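Local coordinates for protein GTP cyclohydrolase 1 type 2 homolog (Staphylococcus aureus subsp. aureus, PDB 3LNL) that is of unknown function but belongs to the NIF3 family, forming a toroidal homohexamer whose subunits each hold a dinuclear zinc centre, at residues L10-V18 with L344-I353; V38-C49 with K60-L71. The protein carries 2 engineered substitutions. All coordinates share one frame; numbering follows the deposited sequence.

Contacts 1 and 2, with centres about 15 Å apart, are two layers of one NIF3 domain: a pair of helices and the sheet beneath them. Contact 2 joins strands 43-46 and 64-67 in the middle of a mixed five-stranded sheet. Contact 1 pairs helix 7-17 with helix 336-350, both packed on the face of that sheet carrying Val43, Thr64 and Ile66. Leu344 CD2 lies 3.7 Å from Val43 CG1, and Leu14 CD1 lies 3.8 Å from Ile66 CD1. Along the chain both strands fall between the two helices, so a helix from near each end of the chain packs on the same sheet, in which the chain leaving strand 64-67 supplies two zinc ligands, His68 and His69.

Contact 1. Residues L10-V18 with L344-I353; sequences LMTLLDHHV and LMNWFNIEKI
Two helices that cover one face of a NIF3-domain sheet, 7-17 near the N-terminus and 336-350 near the C-terminus, meet where His17 lies flat on Trp347. Segments 10-17 and 344-350 cross at 112°, their axes 11.2 Å apart at closest approach, and the gap is filled by large side chains. The imidazole of His17 and the five-membered ring of Trp347 form a face-to-face stack with nearly parallel planes and centroids 3.5 Å apart. Both rings leave the backbone with CG beside the backbone N (chi1 -66° for His17, -57° for Trp347), which lays the imidazole on the pyrrole ring as the two side chains run past each other in opposite directions. His17 CB lies over the six-membered ring of Trp347 in a CH-pi contact, 3.7 Å from its centroid. On its opposite face the imidazole carries CD2 of His16, while at its edge His17 NE2 is 2.8 Å from a water that makes longer bonds to Trp347 O and Glu351 OE2 and so bridges the ring to the C-terminal segment.

Deeper in the interface the contact becomes the hydrophobic layer between helices and sheet that is usual in alpha/beta domains. Leu14 CD2 reaches the edge of the indole, 4.0 Å from Trp347 CZ3, and also meets CD1 of Leu344. Val18, just past the helix, brings CG2 obliquely to within 3.6 Å of Trp347 CH2. Phe348 is met at its rim: Leu13 CD2 sits in the ring plane, 3.6 Å from Phe348 CD2, and Leu10 CD1 touches CE2 and CZ. The faces of this phenyl ring are taken by Leu344 CG and Ile353 CG2. Beneath the pair, Leu10 and Leu14 rest on Ile99 of strand 97-100, and Leu344 and Phe348 on Val357 of strand 357-359.

Contact 2. Residues V38-C49 with K60-L71; sequences VEVTGVLTALDC and KGYNTIISHHPL. With ZN (zinc ion), chain G; ZN (zinc ion), chain F.
Val43-Ala46 and Thr64-Ser67 run side by side as parallel strands, their axes 4.7 Å apart at closest approach and inclined by 24°. They are the two strands of a beta-alpha-beta unit whose connection is helix 51-60. Their backbone ladder begins firmly at Leu44 N to Thr64 O (3.0 Å) and runs on to the nearly straight bond from His69 N to Leu47 O (2.8 Å).

Before the strands, the amide of Asn63 clasps the incoming chain. Asn63 ND2 donates to Glu39 O at 2.7 Å, close to its own amide plane, while Thr41 N and the hydroxyl of Thr64 donate to Asn63 OD1 from opposite faces of that plane, so both ends of the amide are held. On one sheet face Val43 CG1 packs on Ile66 CD1; on the other Ile65 meets Ala46 and Cys49.

The chain leaving strand 64-67 delivers His68 and His69 to the dinuclear zinc centre, whose other protein ligands are Asp106, His330 and Glu333, while that leaving 43-46 brings Leu47 and Asp48 against them. His69 ND1 donates to Asp48 OD1 at 2.9 Å, in the imidazole plane but above that of the carboxylate. OD2 of Asp48 is hydrogen-bonded to His312 of a second subunit, linking the metal ligand to the hexamer interface. Leu47 CD1 lies over a face of the His69 ring, 3.9 Å from its centroid, and at the edge of His68. Each histidine binds its own zinc ion through NE2, and one water bridges the metals, 2.1 Å from the ion of His68 and 2.2 Å from that of His69.

Contact 1. Residues L10-V18 with L344-I353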
loop_
_atom_site.group_PDB
_atom_site.type_symbol
_atom_site.label_atom_id
_atom_site.label_comp_id
_atom_site.label_asym_id
_atom_site.label_seq_id
_atom_site.Cartn_x
_atom_site.Cartn_y
_atom_site.Cartn_z
ATOM N N LEU B 10 25.960 -29.925 -8.677
ATOM C CA LEU B 10 25.591 -29.194 -9.871
ATOM C C LEU B 10 25.118 -27.778 -9.505
ATOM O O LEU B 10 25.466 -26.790 -10.177
ATOM C CB LEU B 10 24.510 -29.920 -10.645
ATOM C CG LEU B 10 23.966 -29.241 -11.924
ATOM C CD1 LEU B 10 25.098 -28.970 -12.974
ATOM C CD2 LEU B 10 22.794 -30.064 -12.591
ATOM N N MET B 11 24.296 -27.659 -8.465
ATOM C CA MET B 11 23.806 -26.353 -8.037
ATOM C C MET B 11 24.934 -25.383 -7.704
ATOM O O MET B 11 24.879 -24.181 -8.060
ATOM C CB MET B 11 22.870 -26.497 -6.843
ATOM C CG MET B 11 21.512 -27.112 -7.255
ATOM S SD MET B 11 20.570 -26.033 -8.359
ATOM C CE MET B 11 20.407 -24.556 -7.445
ATOM N N THR B 12 25.951 -25.872 -6.996
ATOM C CA THR B 12 27.124 -25.045 -6.673
ATOM C C THR B 12 27.824 -24.554 -7.944
ATOM O O THR B 12 28.224 -23.399 -8.036
ATOM C CB THR B 12 28.132 -25.829 -5.791
ATOM O OG1 THR B 12 27.461 -26.289 -4.608
ATOM C CG2 THR B 12 29.309 -24.962 -5.422
ATOM N N LEU B 13 27.963 -25.421 -8.933
ATOM C CA LEU B 13 28.614 -25.035 -10.178
ATOM C C LEU B 13 27.785 -24.006 -10.929
ATOM O O LEU B 13 28.306 -22.987 -11.368
ATOM C CB LEU B 13 28.856 -26.279 -11.037
ATOM C CG LEU B 13 29.603 -26.099 -12.373
ATOM C CD1 LEU B 13 30.950 -25.413 -12.110
ATOM C CD2 LEU B 13 29.812 -27.479 -13.010
ATOM N N LEU B 14 26.475 -24.252 -11.030
ATOM C CA LEU B 14 25.555 -23.335 -11.704
ATOM C C LEU B 14 25.581 -21.961 -11.066
ATOM O O LEU B 14 25.663 -20.928 -11.754
ATOM C CB LEU B 14 24.133 -23.860 -11.669
ATOM C CG LEU B 14 23.934 -25.149 -12.467
ATOM C CD1 LEU B 14 22.455 -25.631 -12.449
ATOM C CD2 LEU B 14 24.452 -24.991 -13.919
ATOM N N ASP B 15 25.532 -21.970 -9.742
ATOM C CA ASP B 15 25.543 -20.757 -8.988
ATOM C C ASP B 15 26.872 -19.959 -9.099
ATOM O O ASP B 15 26.887 -18.715 -9.082
ATOM C CB ASP B 15 25.250 -21.078 -7.521
ATOM C CG ASP B 15 25.137 -19.843 -6.705
ATOM O OD1 ASP B 15 24.337 -18.962 -6.998
ATOM O OD2 ASP B 15 25.875 -19.737 -5.746
ATOM N N HIS B 16 27.976 -20.681 -9.243
ATOM C CA HIS B 16 29.268 -20.043 -9.439
ATOM C C HIS B 16 29.244 -19.200 -10.724
ATOM O O HIS B 16 29.635 -18.050 -10.714
ATOM C CB HIS B 16 30.380 -21.097 -9.469
ATOM C CG HIS B 16 31.734 -20.530 -9.725
ATOM N ND1 HIS B 16 32.447 -19.858 -8.763
ATOM C CD2 HIS B 16 32.478 -20.475 -10.855
ATOM C CE1 HIS B 16 33.582 -19.425 -9.283
ATOM N NE2 HIS B 16 33.617 -19.770 -10.557
ATOM N N HIS B 17 28.754 -19.773 -11.822
ATOM C CA HIS B 17 28.818 -19.100 -13.096
ATOM C C HIS B 17 27.639 -18.188 -13.384
ATOM O O HIS B 17 27.800 -17.216 -14.125
ATOM C CB HIS B 17 28.998 -20.124 -14.223
ATOM C CG HIS B 17 30.303 -20.859 -14.182
ATOM N ND1 HIS B 17 31.495 -20.301 -14.605
ATOM C CD2 HIS B 17 30.598 -22.129 -13.798
ATOM C CE1 HIS B 17 32.469 -21.192 -14.465
ATOM N NE2 HIS B 17 31.951 -22.306 -13.971
ATOM N N VAL B 18 26.464 -18.471 -12.812
ATOM C CA VAL B 18 25.239 -17.709 -13.104
ATOM C C VAL B 18 24.490 -17.520 -11.788
ATOM O O VAL B 18 23.498 -18.222 -11.493
ATOM C CB VAL B 18 24.323 -18.435 -14.134
ATOM C CG1 VAL B 18 23.093 -17.571 -14.527
ATOM C CG2 VAL B 18 25.103 -18.892 -15.409
ATOM N N LEU B 344 27.358 -25.191 -20.207
ATOM C CA LEU B 344 27.482 -26.251 -19.206
ATOM C C LEU B 344 28.525 -27.300 -19.590
ATOM O O LEU B 344 29.271 -27.789 -18.726
ATOM C CB LEU B 344 26.135 -26.909 -18.938
ATOM C CG LEU B 344 26.077 -27.819 -17.701
ATOM C CD1 LEU B 344 26.545 -27.168 -16.377
ATOM C CD2 LEU B 344 24.616 -28.356 -17.499
ATOM N N MET B 345 28.577 -27.644 -20.869
ATOM C CA MET B 345 29.605 -28.552 -21.375
ATOM C C MET B 345 31.000 -28.007 -21.093
ATOM O O MET B 345 31.903 -28.753 -20.714
ATOM C CB MET B 345 29.438 -28.763 -22.874
ATOM C CG MET B 345 28.230 -29.580 -23.214
ATOM S SD MET B 345 28.225 -30.195 -24.898
ATOM C CE MET B 345 28.683 -28.728 -25.876
ATOM N N ASN B 346 31.156 -26.705 -21.275
ATOM C CA ASN B 346 32.422 -26.033 -20.987
ATOM C C ASN B 346 32.748 -26.032 -19.498
ATOM O O ASN B 346 33.880 -26.345 -19.101
ATOM C CB ASN B 346 32.392 -24.577 -21.475
ATOM C CG ASN B 346 33.723 -23.890 -21.255
ATOM O OD1 ASN B 346 34.783 -24.480 -21.547
ATOM N ND2 ASN B 346 33.704 -22.674 -20.677
ATOM N N TRP B 347 31.763 -25.676 -18.670
ATOM C CA TRP B 347 31.978 -25.698 -17.216
ATOM C C TRP B 347 32.327 -27.110 -16.726
ATOM O O TRP B 347 33.210 -27.291 -15.843
ATOM C CB TRP B 347 30.755 -25.177 -16.455
ATOM C CG TRP B 347 30.357 -23.819 -16.839
ATOM C CD1 TRP B 347 31.171 -22.826 -17.329
ATOM C CD2 TRP B 347 29.032 -23.259 -16.768
ATOM N NE1 TRP B 347 30.406 -21.705 -17.607
ATOM C CE2 TRP B 347 29.108 -21.937 -17.253
ATOM C CE3 TRP B 347 27.794 -23.756 -16.364
ATOM C CZ2 TRP B 347 27.995 -21.108 -17.336
ATOM C CZ3 TRP B 347 26.687 -22.947 -16.461
ATOM C CH2 TRP B 347 26.798 -21.619 -16.939
ATOM N N PHE B 348 31.661 -28.116 -17.300
ATOM C CA PHE B 348 31.941 -29.492 -16.942
ATOM C C PHE B 348 33.355 -29.918 -17.400
ATOM O O PHE B 348 33.999 -30.681 -16.711
ATOM C CB PHE B 348 30.935 -30.460 -17.566
ATOM C CG PHE B 348 29.585 -30.569 -16.848
ATOM C CD1 PHE B 348 28.572 -31.360 -17.421
ATOM C CD2 PHE B 348 29.319 -29.914 -15.644
ATOM C CE1 PHE B 348 27.319 -31.492 -16.795
ATOM C CE2 PHE B 348 28.066 -30.031 -15.009
ATOM C CZ PHE B 348 27.066 -30.807 -15.597
ATOM N N ASN B 349 33.783 -29.460 -18.576
ATOM C CA ASN B 349 35.117 -29.761 -19.073
ATOM C C ASN B 349 36.150 -29.247 -18.068
ATOM O O ASN B 349 36.963 -29.996 -17.581
ATOM C CB ASN B 349 35.372 -29.137 -20.439
ATOM C CG ASN B 349 36.797 -29.407 -20.920
ATOM O OD1 ASN B 349 37.140 -30.556 -21.154
ATOM N ND2 ASN B 349 37.621 -28.363 -21.063
ATOM N N ILE B 350 36.044 -27.983 -17.710
ATOM C CA ILE B 350 36.903 -27.405 -16.690
ATOM C C ILE B 350 36.960 -28.266 -15.437
ATOM O O ILE B 350 38.008 -28.467 -14.900
ATOM C CB ILE B 350 36.472 -25.978 -16.281
ATOM C CG1 ILE B 350 36.451 -25.059 -17.474
ATOM C CG2 ILE B 350 37.409 -25.429 -15.178
ATOM C CD1 ILE B 350 37.739 -24.799 -18.135
ATOM N N GLU B 351 35.847 -28.790 -14.972
ATOM C CA GLU B 351 35.858 -29.507 -13.705
ATOM C C GLU B 351 36.160 -30.977 -13.894
ATOM O O GLU B 351 36.087 -31.733 -12.945
ATOM C CB GLU B 351 34.478 -29.406 -13.041
ATOM C CG GLU B 351 33.989 -28.004 -12.822
ATOM C CD GLU B 351 34.664 -27.325 -11.673
ATOM O OE1 GLU B 351 34.537 -27.837 -10.546
ATOM O OE2 GLU B 351 35.305 -26.274 -11.898
ATOM N N LYS B 352 36.407 -31.378 -15.135
ATOM C CA LYS B 352 36.542 -32.780 -15.526
ATOM C C LYS B 352 35.338 -33.651 -15.139
ATOM O O LYS B 352 35.492 -34.691 -14.499
ATOM C CB LYS B 352 37.870 -33.351 -14.980
ATOM C CG LYS B 352 39.078 -32.461 -15.312
ATOM C CD LYS B 352 39.177 -32.190 -16.828
ATOM C CE LYS B 352 40.162 -31.048 -17.210
ATOM N NZ LYS B 352 41.474 -31.621 -17.660
ATOM N N ILE B 353 34.145 -33.243 -15.567
ATOM C CA ILE B 353 32.905 -33.963 -15.273
ATOM C C ILE B 353 32.406 -34.534 -16.589
ATOM O O ILE B 353 32.366 -33.803 -17.599
ATOM C CB ILE B 353 31.868 -32.976 -14.656
ATOM C CG1 ILE B 353 32.258 -32.656 -13.228
ATOM C CG2 ILE B 353 30.480 -33.552 -14.694
ATOM C CD1 ILE B 353 31.511 -31.537 -12.647
HETATM O O HOH W 1 33.606 -24.540 -14.108
#

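Contact 2. Residues V38-C49 with K60-L71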
loop_
_atom_site.group_PDB
_atom_site.type_symbol
_atom_site.label_atom_id
_atom_site.label_comp_id
_atom_site.label_asym_id
_atom_site.label_seq_id
_atom_site.Cartn_x
_atom_site.Cartn_y
_atom_site.Cartn_z
ATOM N N VAL B 38 20.662 -36.583 -4.840
ATOM C CA VAL B 38 20.588 -37.539 -5.927
ATOM C C VAL B 38 21.706 -37.347 -6.942
ATOM O O VAL B 38 22.057 -36.249 -7.269
ATOM C CB VAL B 38 19.158 -37.515 -6.617
ATOM C CG1 VAL B 38 19.207 -38.110 -7.991
ATOM C CG2 VAL B 38 18.187 -38.334 -5.711
ATOM N N GLU B 39 22.243 -38.454 -7.443
ATOM C CA GLU B 39 23.321 -38.431 -8.439
ATOM C C GLU B 39 22.763 -38.032 -9.834
ATOM O O GLU B 39 21.739 -38.552 -10.234
ATOM C CB GLU B 39 24.035 -39.814 -8.417
ATOM C CG GLU B 39 25.042 -39.984 -9.479
ATOM C CD GLU B 39 25.874 -41.258 -9.387
ATOM O OE1 GLU B 39 25.924 -41.950 -8.326
ATOM O OE2 GLU B 39 26.501 -41.491 -10.442
ATOM N N VAL B 40 23.410 -37.092 -10.524
ATOM C CA VAL B 40 22.980 -36.612 -11.839
ATOM C C VAL B 40 23.363 -37.612 -12.918
ATOM O O VAL B 40 24.531 -37.975 -13.034
ATOM C CB VAL B 40 23.611 -35.263 -12.183
ATOM C CG1 VAL B 40 23.221 -34.790 -13.609
ATOM C CG2 VAL B 40 23.209 -34.195 -11.140
ATOM N N THR B 41 22.391 -38.077 -13.694
ATOM C CA THR B 41 22.680 -39.067 -14.733
ATOM C C THR B 41 22.832 -38.437 -16.098
ATOM O O THR B 41 23.402 -39.033 -17.002
ATOM C CB THR B 41 21.546 -40.133 -14.847
ATOM O OG1 THR B 41 20.309 -39.473 -15.162
ATOM C CG2 THR B 41 21.435 -40.995 -13.567
ATOM N N GLY B 42 22.345 -37.205 -16.246
ATOM C CA GLY B 42 22.426 -36.508 -17.503
ATOM C C GLY B 42 21.618 -35.241 -17.367
ATOM O O GLY B 42 20.716 -35.187 -16.521
ATOM N N VAL B 43 21.925 -34.239 -18.204
ATOM C CA VAL B 43 21.249 -32.939 -18.165
ATOM C C VAL B 43 20.623 -32.543 -19.541
ATOM O O VAL B 43 21.306 -32.535 -20.564
ATOM C CB VAL B 43 22.228 -31.796 -17.671
ATOM C CG1 VAL B 43 21.527 -30.370 -17.640
ATOM C CG2 VAL B 43 22.869 -32.166 -16.273
ATOM N N LEU B 44 19.330 -32.209 -19.502
ATOM C CA LEU B 44 18.565 -31.721 -20.609
ATOM C C LEU B 44 18.210 -30.296 -20.358
ATOM O O LEU B 44 17.543 -29.992 -19.346
ATOM C CB LEU B 44 17.280 -32.538 -20.767
ATOM C CG LEU B 44 16.447 -32.350 -22.026
ATOM C CD1 LEU B 44 17.251 -32.794 -23.290
ATOM C CD2 LEU B 44 15.129 -33.153 -21.834
ATOM N N THR B 45 18.629 -29.411 -21.264
ATOM C CA THR B 45 18.220 -27.993 -21.201
ATOM C C THR B 45 16.916 -27.694 -21.973
ATOM O O THR B 45 16.615 -28.340 -22.978
ATOM C CB THR B 45 19.340 -27.046 -21.691
ATOM O OG1 THR B 45 19.521 -27.192 -23.122
ATOM C CG2 THR B 45 20.663 -27.329 -20.925
ATOM N N ALA B 46 16.136 -26.732 -21.452
ATOM C CA ALA B 46 14.808 -26.477 -21.950
ATOM C C ALA B 46 14.471 -24.989 -21.731
ATOM O O ALA B 46 15.054 -24.364 -20.834
ATOM C CB ALA B 46 13.812 -27.369 -21.216
ATOM N N LEU B 47 13.546 -24.444 -22.534
ATOM C CA LEU B 47 13.009 -23.127 -22.243
ATOM C C LEU B 47 11.885 -23.274 -21.214
ATOM O O LEU B 47 11.930 -22.675 -20.112
ATOM C CB LEU B 47 12.506 -22.438 -23.537
ATOM C CG LEU B 47 11.715 -21.149 -23.431
ATOM C CD1 LEU B 47 12.586 -20.086 -22.696
ATOM C CD2 LEU B 47 11.239 -20.626 -24.820
ATOM N N ASP B 48 10.880 -24.063 -21.574
ATOM C CA ASP B 48 9.755 -24.392 -20.742
ATOM C C ASP B 48 9.796 -25.911 -20.574
ATOM O O ASP B 48 9.953 -26.647 -21.575
ATOM C CB ASP B 48 8.432 -24.037 -21.423
ATOM C CG ASP B 48 8.161 -22.525 -21.396
ATOM O OD1 ASP B 48 8.021 -21.994 -20.295
ATOM O OD2 ASP B 48 8.048 -21.917 -22.466
ATOM N N CYS B 49 9.615 -26.351 -19.324
ATOM C CA CYS B 49 9.587 -27.795 -19.006
ATOM C C CYS B 49 8.172 -28.319 -19.199
ATOM O O CYS B 49 7.393 -28.342 -18.251
ATOM C CB CYS B 49 10.005 -28.029 -17.584
ATOM S SG CYS B 49 10.099 -29.820 -17.218
ATOM N N LYS B 60 15.718 -40.478 -22.648
ATOM C CA LYS B 60 17.180 -40.414 -22.783
ATOM C C LYS B 60 17.941 -40.913 -21.593
ATOM O O LYS B 60 19.162 -40.994 -21.634
ATOM C CB LYS B 60 17.628 -38.975 -23.083
ATOM C CG LYS B 60 17.207 -38.497 -24.440
ATOM C CD LYS B 60 17.563 -37.050 -24.635
ATOM C CE LYS B 60 17.254 -36.554 -26.035
ATOM N NZ LYS B 60 18.137 -37.296 -26.947
ATOM N N GLY B 61 17.242 -41.234 -20.523
ATOM C CA GLY B 61 17.896 -41.636 -19.286
ATOM C C GLY B 61 18.532 -40.489 -18.515
ATOM O O GLY B 61 19.417 -40.708 -17.705
ATOM N N TYR B 62 18.060 -39.263 -18.730
ATOM C CA TYR B 62 18.547 -38.126 -17.952
ATOM C C TYR B 62 17.600 -37.806 -16.782
ATOM O O TYR B 62 16.385 -37.752 -16.983
ATOM C CB TYR B 62 18.686 -36.891 -18.829
ATOM C CG TYR B 62 19.672 -37.015 -19.989
ATOM C CD1 TYR B 62 20.554 -38.090 -20.111
ATOM C CD2 TYR B 62 19.720 -36.035 -20.949
ATOM C CE1 TYR B 62 21.481 -38.174 -21.170
ATOM C CE2 TYR B 62 20.609 -36.120 -22.024
ATOM C CZ TYR B 62 21.485 -37.170 -22.118
ATOM O OH TYR B 62 22.324 -37.177 -23.207
ATOM N N ASN B 63 18.162 -37.521 -15.595
ATOM C CA ASN B 63 17.335 -37.266 -14.416
ATOM C C ASN B 63 17.352 -35.820 -13.991
ATOM O O ASN B 63 16.824 -35.497 -12.923
ATOM C CB ASN B 63 17.703 -38.198 -13.252
ATOM C CG ASN B 63 19.012 -37.817 -12.611
ATOM O OD1 ASN B 63 19.744 -37.031 -13.178
ATOM N ND2 ASN B 63 19.321 -38.374 -11.433
ATOM N N THR B 64 17.888 -34.936 -14.832
ATOM C CA THR B 64 17.977 -33.517 -14.499
ATOM C C THR B 64 17.601 -32.671 -15.698
ATOM O O THR B 64 18.152 -32.871 -16.817
ATOM C CB THR B 64 19.400 -33.152 -14.020
ATOM O OG1 THR B 64 19.746 -34.015 -12.937
ATOM C CG2 THR B 64 19.527 -31.658 -13.569
ATOM N N ILE B 65 16.666 -31.734 -15.461
ATOM C CA ILE B 65 16.247 -30.774 -16.454
ATOM C C ILE B 65 16.584 -29.422 -15.892
ATOM O O ILE B 65 16.246 -29.135 -14.739
ATOM C CB ILE B 65 14.736 -30.876 -16.816
ATOM C CG1 ILE B 65 14.461 -32.277 -17.390
ATOM C CG2 ILE B 65 14.257 -29.731 -17.818
ATOM C CD1 ILE B 65 12.975 -32.650 -17.556
ATOM N N ILE B 66 17.270 -28.606 -16.703
ATOM C CA ILE B 66 17.434 -27.197 -16.407
ATOM C C ILE B 66 16.611 -26.358 -17.420
ATOM O O ILE B 66 16.904 -26.347 -18.624
ATOM C CB ILE B 66 18.896 -26.743 -16.504
ATOM C CG1 ILE B 66 19.798 -27.536 -15.567
ATOM C CG2 ILE B 66 18.966 -25.192 -16.114
ATOM C CD1 ILE B 66 21.301 -27.231 -15.721
ATOM N N SER B 67 15.593 -25.658 -16.929
ATOM C CA SER B 67 14.772 -24.825 -17.773
ATOM C C SER B 67 15.087 -23.364 -17.492
ATOM O O SER B 67 15.663 -23.039 -16.451
ATOM C CB SER B 67 13.266 -25.108 -17.546
ATOM O OG SER B 67 12.828 -24.612 -16.267
ATOM N N HIS B 68 14.741 -22.499 -18.445
ATOM C CA HIS B 68 14.799 -21.077 -18.222
ATOM C C HIS B 68 13.576 -20.643 -17.407
ATOM O O HIS B 68 13.706 -20.089 -16.316
ATOM C CB HIS B 68 14.856 -20.313 -19.537
ATOM C CG HIS B 68 14.983 -18.837 -19.374
ATOM N ND1 HIS B 68 15.849 -18.257 -18.476
ATOM C CD2 HIS B 68 14.352 -17.816 -19.994
ATOM C CE1 HIS B 68 15.787 -16.943 -18.599
ATOM N NE2 HIS B 68 14.800 -16.640 -19.427
ATOM N N HIS B 69 12.392 -20.960 -17.900
ATOM C CA HIS B 69 11.180 -20.540 -17.240
ATOM C C HIS B 69 10.895 -21.482 -16.063
ATOM O O HIS B 69 10.997 -22.705 -16.211
ATOM C CB HIS B 69 10.013 -20.518 -18.188
ATOM C CG HIS B 69 10.101 -19.439 -19.230
ATOM N ND1 HIS B 69 9.527 -19.571 -20.477
ATOM C CD2 HIS B 69 10.702 -18.234 -19.216
ATOM C CE1 HIS B 69 9.761 -18.476 -21.179
ATOM N NE2 HIS B 69 10.400 -17.612 -20.412
ATOM N N PRO B 70 10.504 -20.931 -14.925
ATOM C CA PRO B 70 10.244 -21.761 -13.749
ATOM C C PRO B 70 8.874 -22.431 -13.886
ATOM O O PRO B 70 7.849 -21.782 -14.058
ATOM C CB PRO B 70 10.296 -20.744 -12.586
ATOM C CG PRO B 70 9.988 -19.463 -13.188
ATOM C CD PRO B 70 10.437 -19.503 -14.606
ATOM N N LEU B 71 8.842 -23.752 -13.796
ATOM C CA LEU B 71 7.606 -24.482 -13.957
ATOM C C LEU B 71 6.658 -24.133 -12.806
ATOM O O LEU B 71 5.432 -24.146 -12.980
ATOM C CB LEU B 71 7.897 -25.971 -13.958
ATOM C CG LEU B 71 6.750 -26.962 -14.132
ATOM C CD1 LEU B 71 6.026 -26.733 -15.504
ATOM C CD2 LEU B 71 7.241 -28.397 -13.978
HETATM ZN ZN ZN G . 14.131 -14.589 -19.941
HETATM ZN ZN ZN F . 10.780 -15.431 -20.649
HETATM O O HOH W 2 9.137 -24.533 -17.237
HETATM O O HOH W 3 9.229 -15.262 -19.039
HETATM O O HOH W 4 10.720 -13.211 -20.497
HETATM O O HOH W 5 12.268 -15.057 -19.124
HETATM O O HOH W 6 12.969 -12.758 -20.264
#